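Local atomic coordinates of protein Ta0487 (Thermoplasma acidophilum, PDB entry 3KBQ), a protein that is of unknown function but belongs to the CinA family, the piece described here being its probable molybdopterin-binding domain. Residues V39-V44 against L60-L65; E82-C87 against K145-L150. All blocks are in the same frame, centred on the assembly; numbering follows the deposited sequence.

Interaction 1: residues V39-V44 against L60-L65; sequences VRRGFV and LEVSDL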
loop_
_atom_site.group_PDB
_atom_site.type_symbol
_atom_site.label_atom_id
_atom_site.label_comp_id
_atom_site.label_asym_id
_atom_site.label_seq_id
_atom_site.Cartn_x
_atom_site.Cartn_y
_atom_site.Cartn_z
ATOM N N VAL B 39 8.467 6.710 7.674
ATOM C CA VAL B 39 7.914 5.791 6.693
ATOM C C VAL B 39 7.075 6.618 5.698
ATOM O O VAL B 39 6.034 7.187 6.013
ATOM C CB VAL B 39 7.078 4.671 7.337
ATOM C CG1 VAL B 39 6.547 3.687 6.251
ATOM C CG2 VAL B 39 7.919 3.959 8.405
ATOM N N ARG B 40 7.553 6.678 4.476
ATOM C CA ARG B 40 7.015 7.670 3.550
ATOM C C ARG B 40 5.817 7.161 2.736
ATOM O O ARG B 40 4.803 7.885 2.622
ATOM C CB ARG B 40 8.115 8.188 2.642
ATOM C CG ARG B 40 7.559 9.295 1.795
ATOM C CD ARG B 40 8.595 10.088 1.109
ATOM N NE ARG B 40 8.011 10.829 -0.018
ATOM C CZ ARG B 40 8.755 11.509 -0.887
ATOM N NH1 ARG B 40 10.108 11.508 -0.760
ATOM N NH2 ARG B 40 8.173 12.170 -1.872
ATOM N N ARG B 41 5.941 5.971 2.124
ATOM C CA ARG B 41 4.867 5.405 1.293
ATOM C C ARG B 41 4.809 3.925 1.541
ATOM O O ARG B 41 5.864 3.297 1.818
ATOM C CB ARG B 41 5.127 5.628 -0.206
ATOM C CG ARG B 41 5.034 7.092 -0.634
ATOM C CD ARG B 41 5.195 7.186 -2.124
ATOM N NE ARG B 41 5.234 8.577 -2.515
ATOM C CZ ARG B 41 5.501 8.987 -3.752
ATOM N NH1 ARG B 41 5.707 8.085 -4.717
ATOM N NH2 ARG B 41 5.531 10.292 -4.023
ATOM N N GLY B 42 3.600 3.361 1.396
ATOM C CA GLY B 42 3.360 1.901 1.477
ATOM C C GLY B 42 2.771 1.493 0.130
ATOM O O GLY B 42 2.005 2.266 -0.501
ATOM N N PHE B 43 3.180 0.337 -0.374
ATOM C CA PHE B 43 2.694 -0.152 -1.666
ATOM C C PHE B 43 2.178 -1.561 -1.443
ATOM O O PHE B 43 2.801 -2.353 -0.715
ATOM C CB PHE B 43 3.846 -0.238 -2.674
ATOM C CG PHE B 43 4.563 1.046 -2.881
ATOM C CD1 PHE B 43 4.198 1.876 -3.910
ATOM C CD2 PHE B 43 5.632 1.414 -2.022
ATOM C CE1 PHE B 43 4.890 3.106 -4.114
ATOM C CE2 PHE B 43 6.313 2.579 -2.198
ATOM C CZ PHE B 43 5.945 3.458 -3.262
ATOM N N VAL B 44 1.047 -1.870 -2.040
ATOM C CA VAL B 44 0.567 -3.245 -2.059
ATOM C C VAL B 44 0.377 -3.601 -3.514
ATOM O O VAL B 44 -0.327 -2.920 -4.268
ATOM C CB VAL B 44 -0.740 -3.443 -1.271
ATOM C CG1 VAL B 44 -1.055 -4.947 -1.169
ATOM C CG2 VAL B 44 -0.617 -2.809 0.148
ATOM N N LEU B 60 12.181 3.211 -4.313
ATOM C CA LEU B 60 13.599 3.601 -4.313
ATOM C C LEU B 60 13.757 5.071 -4.695
ATOM O O LEU B 60 14.683 5.764 -4.212
ATOM C CB LEU B 60 14.396 2.704 -5.258
ATOM C CG LEU B 60 14.781 1.306 -4.768
ATOM C CD1 LEU B 60 15.292 0.403 -5.974
ATOM C CD2 LEU B 60 15.890 1.367 -3.664
ATOM N N GLU B 61 12.830 5.570 -5.510
ATOM C CA GLU B 61 12.846 6.981 -5.892
ATOM C C GLU B 61 12.603 7.875 -4.648
ATOM O O GLU B 61 13.124 8.953 -4.558
ATOM C CB GLU B 61 11.739 7.195 -6.911
ATOM C CG GLU B 61 11.471 8.596 -7.299
ATOM C CD GLU B 61 10.339 8.668 -8.368
ATOM O OE1 GLU B 61 9.929 7.619 -8.955
ATOM O OE2 GLU B 61 9.848 9.796 -8.601
ATOM N N VAL B 62 11.806 7.437 -3.690
ATOM C CA VAL B 62 11.427 8.332 -2.572
ATOM C C VAL B 62 12.065 7.978 -1.209
ATOM O O VAL B 62 11.874 8.694 -0.202
ATOM C CB VAL B 62 9.873 8.370 -2.437
ATOM C CG1 VAL B 62 9.248 8.817 -3.750
ATOM C CG2 VAL B 62 9.271 6.941 -1.976
ATOM N N SER B 63 12.819 6.883 -1.150
ATOM C CA SER B 63 13.389 6.458 0.117
ATOM C C SER B 63 14.764 5.802 -0.063
ATOM O O SER B 63 15.066 5.278 -1.135
ATOM C CB SER B 63 12.419 5.537 0.883
ATOM O OG SER B 63 12.203 4.376 0.141
ATOM N N ASP B 64 15.585 5.837 0.989
ATOM C CA ASP B 64 16.868 5.195 0.987
ATOM C C ASP B 64 16.860 3.808 1.614
ATOM O O ASP B 64 17.852 3.095 1.520
ATOM C CB ASP B 64 17.941 6.070 1.647
ATOM C CG ASP B 64 18.401 7.232 0.744
ATOM O OD1 ASP B 64 17.836 7.434 -0.384
ATOM O OD2 ASP B 64 19.346 7.943 1.174
ATOM N N LEU B 65 15.743 3.411 2.211
ATOM C CA LEU B 65 15.623 2.052 2.741
ATOM C C LEU B 65 14.233 1.563 2.362
ATOM O O LEU B 65 13.228 2.261 2.606
ATOM C CB LEU B 65 15.751 2.029 4.262
ATOM C CG LEU B 65 15.320 0.703 4.947
ATOM C CD1 LEU B 65 16.223 -0.459 4.542
ATOM C CD2 LEU B 65 15.378 0.860 6.449
#
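Val62 O, the carbonyl oxygen at the end of helix 49-62, receives a weak hydrogen bond from Arg40 NH1 (3.4 Å), bent to 127° at the hydrogen. The same guanidinium lies with one face against the valine, Val62 CB standing 3.5 Å above its plane and displaced toward the rim. Arg40 gets there by an extended chain whose CG is anti to the backbone N (chi1 -175°), and it crosses Val62 at about a right angle. Arg41, next along the strand, brings a second guanidinium to the same residue: Val62 CG1 sits over its centre, 3.7 Å from Arg41 NH1, while Val62 CG2 reaches Arg41 CD at 4.1 Å. One branched side chain thus packs against the faces of two planar cations. Their stronger polar partner is Glu51 of the second subunit, which forms salt bridges with Arg40 NH2 and Arg41 NE; Trp54 of that subunit adds a cation-pi contact to Arg41. Strand 38-45 pairs antiparallel with a strand of the other chain, carrying the sheet across the dimer interface. The arrangement is that of the outermost strand of this chain's sheet, packed against the helix that follows it in a beta-alpha-beta crossover.

Interaction 2: residues E82-C87 against K145-L150; sequences EGFAKC and KKVIIL
Phe84 of helix 80-87 lays one face of its ring against Ile149 of strand 145-150, a helix-on-sheet contact in the alpha/beta sandwich of this probable molybdopterin-binding domain. The tight part is small and wholly apolar. Ile149 CD1 makes a CH-pi contact over the ring, 4.0 Å from the centroid and 25° off the normal; its offset toward the rim brings it closest to Phe84 CG, at 3.7 Å. The extended end of Ile149 (chi2 170°) carries this methyl out from the strand to the ring. Farther along the ring, Phe84 CE1 meets both methyls of Val147, with CG1 at 3.9 Å and CG2 at 4.0 Å. Val147 approaches from the direction opposite to Phe84; with both valine and isoleucine on the same side of the sheet, the one ring spans the two. Phe56 of helix 49-62 also packs edge-to-face with Phe84, and Cys140 and Val142 of the adjoining strand 137-142 touch it too. With an alanine here, a gap would probably open between helix 80-87 and the sheet, leaving Ile149 CD1 without its aromatic face, both Val147 methyls without their partner on helix 80-87 and Phe56 without its edge-to-face mate. The other side of the helix is much looser: Glu82 and Lys86 are solvent-exposed and take no part in gripping the strand, Lys86 having a long, weak ion pair with Asp50. Near the start of the strand, Lys146 likewise directs its amino group away from helix 80-87, to Asp167. Within the helix the turn around Phe84 is regular, with Lys86 N bonded to Glu82 O at 3.0 Å and Cys87 N to Gly83 O at 3.1 Å.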
loop_
_atom_site.group_PDB
_atom_site.type_symbol
_atom_site.label_atom_id
_atom_site.label_comp_id
_atom_site.label_asym_id
_atom_site.label_seq_id
_atom_site.Cartn_x
_atom_site.Cartn_y
_atom_site.Cartn_z
ATOM N N GLU B 82 12.503 -12.223 -8.429
ATOM C CA GLU B 82 12.626 -12.043 -9.863
ATOM C C GLU B 82 12.129 -10.650 -10.285
ATOM O O GLU B 82 12.722 -10.006 -11.153
ATOM C CB GLU B 82 11.849 -13.140 -10.605
ATOM C CG GLU B 82 12.084 -13.138 -12.131
ATOM C CD GLU B 82 11.361 -14.283 -12.867
ATOM O OE1 GLU B 82 10.708 -15.156 -12.227
ATOM O OE2 GLU B 82 11.425 -14.283 -14.101
ATOM N N GLY B 83 10.996 -10.220 -9.734
ATOM C CA GLY B 83 10.501 -8.861 -10.027
ATOM C C GLY B 83 11.521 -7.797 -9.638
ATOM O O GLY B 83 11.714 -6.833 -10.363
ATOM N N PHE B 84 12.132 -7.961 -8.469
ATOM C CA PHE B 84 13.188 -7.066 -8.016
ATOM C C PHE B 84 14.408 -7.070 -8.950
ATOM O O PHE B 84 14.863 -6.006 -9.331
ATOM C CB PHE B 84 13.666 -7.381 -6.604
ATOM C CG PHE B 84 14.807 -6.509 -6.168
ATOM C CD1 PHE B 84 14.577 -5.164 -5.853
ATOM C CD2 PHE B 84 16.105 -7.004 -6.105
ATOM C CE1 PHE B 84 15.645 -4.313 -5.460
ATOM C CE2 PHE B 84 17.190 -6.154 -5.713
ATOM C CZ PHE B 84 16.935 -4.815 -5.381
ATOM N N ALA B 85 14.915 -8.248 -9.309
ATOM C CA ALA B 85 16.030 -8.369 -10.295
ATOM C C ALA B 85 15.764 -7.641 -11.607
ATOM O O ALA B 85 16.630 -6.916 -12.126
ATOM C CB ALA B 85 16.301 -9.829 -10.615
ATOM N N LYS B 86 14.561 -7.852 -12.136
ATOM C CA LYS B 86 14.172 -7.292 -13.425
ATOM C C LYS B 86 14.174 -5.797 -13.295
ATOM O O LYS B 86 14.660 -5.073 -14.153
ATOM C CB LYS B 86 12.761 -7.765 -13.797
ATOM C CG LYS B 86 12.291 -7.298 -15.150
ATOM C CD LYS B 86 10.770 -7.558 -15.301
ATOM C CE LYS B 86 10.380 -7.402 -16.753
ATOM N NZ LYS B 86 9.491 -8.518 -17.105
ATOM N N CYS B 87 13.657 -5.304 -12.186
ATOM C CA CYS B 87 13.523 -3.879 -12.113
ATOM C C CYS B 87 14.863 -3.153 -11.890
ATOM O O CYS B 87 14.962 -1.984 -12.206
ATOM C CB CYS B 87 12.461 -3.481 -11.126
ATOM S SG CYS B 87 13.097 -3.299 -9.444
ATOM N N LYS B 145 21.570 2.890 -1.573
ATOM C CA LYS B 145 20.272 2.585 -0.956
ATOM C C LYS B 145 20.252 1.139 -0.503
ATOM O O LYS B 145 20.997 0.331 -1.027
ATOM C CB LYS B 145 19.108 2.874 -1.918
ATOM C CG LYS B 145 18.973 4.373 -2.190
ATOM C CD LYS B 145 17.930 4.657 -3.324
ATOM C CE LYS B 145 17.920 6.172 -3.656
ATOM N NZ LYS B 145 16.891 6.968 -2.883
ATOM N N LYS B 146 19.400 0.802 0.460
ATOM C CA LYS B 146 19.304 -0.613 0.861
ATOM C C LYS B 146 17.908 -1.177 0.702
ATOM O O LYS B 146 16.927 -0.465 0.862
ATOM C CB LYS B 146 19.795 -0.759 2.284
ATOM C CG LYS B 146 21.326 -0.602 2.340
ATOM C CD LYS B 146 21.962 -1.509 3.428
ATOM C CE LYS B 146 21.906 -0.826 4.807
ATOM N NZ LYS B 146 22.596 -1.667 5.845
ATOM N N VAL B 147 17.824 -2.461 0.380
ATOM C CA VAL B 147 16.549 -3.086 0.096
ATOM C C VAL B 147 16.568 -4.400 0.869
ATOM O O VAL B 147 17.509 -5.189 0.745
ATOM C CB VAL B 147 16.346 -3.362 -1.385
ATOM C CG1 VAL B 147 14.982 -4.009 -1.612
ATOM C CG2 VAL B 147 16.396 -2.066 -2.210
ATOM N N ILE B 148 15.585 -4.588 1.724
ATOM C CA ILE B 148 15.443 -5.831 2.512
ATOM C C ILE B 148 14.190 -6.551 2.001
ATOM O O ILE B 148 13.084 -5.982 2.028
ATOM C CB ILE B 148 15.242 -5.506 4.010
ATOM C CG1 ILE B 148 16.443 -4.726 4.576
ATOM C CG2 ILE B 148 14.994 -6.770 4.830
ATOM C CD1 ILE B 148 17.492 -5.626 5.134
ATOM N N ILE B 149 14.347 -7.790 1.546
ATOM C CA ILE B 149 13.242 -8.519 0.905
ATOM C C ILE B 149 12.964 -9.726 1.804
ATOM O O ILE B 149 13.877 -10.546 2.024
ATOM C CB ILE B 149 13.639 -8.913 -0.546
ATOM C CG1 ILE B 149 13.877 -7.655 -1.397
ATOM C CG2 ILE B 149 12.566 -9.854 -1.229
ATOM C CD1 ILE B 149 14.519 -7.999 -2.789
ATOM N N LEU B 150 11.739 -9.798 2.345
ATOM C CA LEU B 150 11.390 -10.733 3.429
ATOM C C LEU B 150 10.253 -11.643 3.002
ATOM O O LEU B 150 9.499 -11.273 2.097
ATOM C CB LEU B 150 10.968 -9.962 4.670
ATOM C CG LEU B 150 11.998 -8.973 5.248
ATOM C CD1 LEU B 150 11.433 -8.165 6.425
ATOM C CD2 LEU B 150 13.197 -9.793 5.635
#

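Interactions 1 and 2 lie about 13 Å apart between centres and reach the same mixed sheet, the first through its outer strand 38-45 and the second through the inner strand 145-150. Residues 60-65 join them. Lys145 NZ forms a salt bridge with Asp64 OD1 at 2.7 Å and probably a hydrogen bond with Leu60 O at 2.8 Å, tying the start of the inner strand to the end of helix 49-62 and the turn that follows it. Apolar packing continues the link, with Leu60 CD2 3.8 Å from Val147 CG2. Interaction 1 adjoins the second subunit, whereas no other chain of the assembly touches the segments of interaction 2.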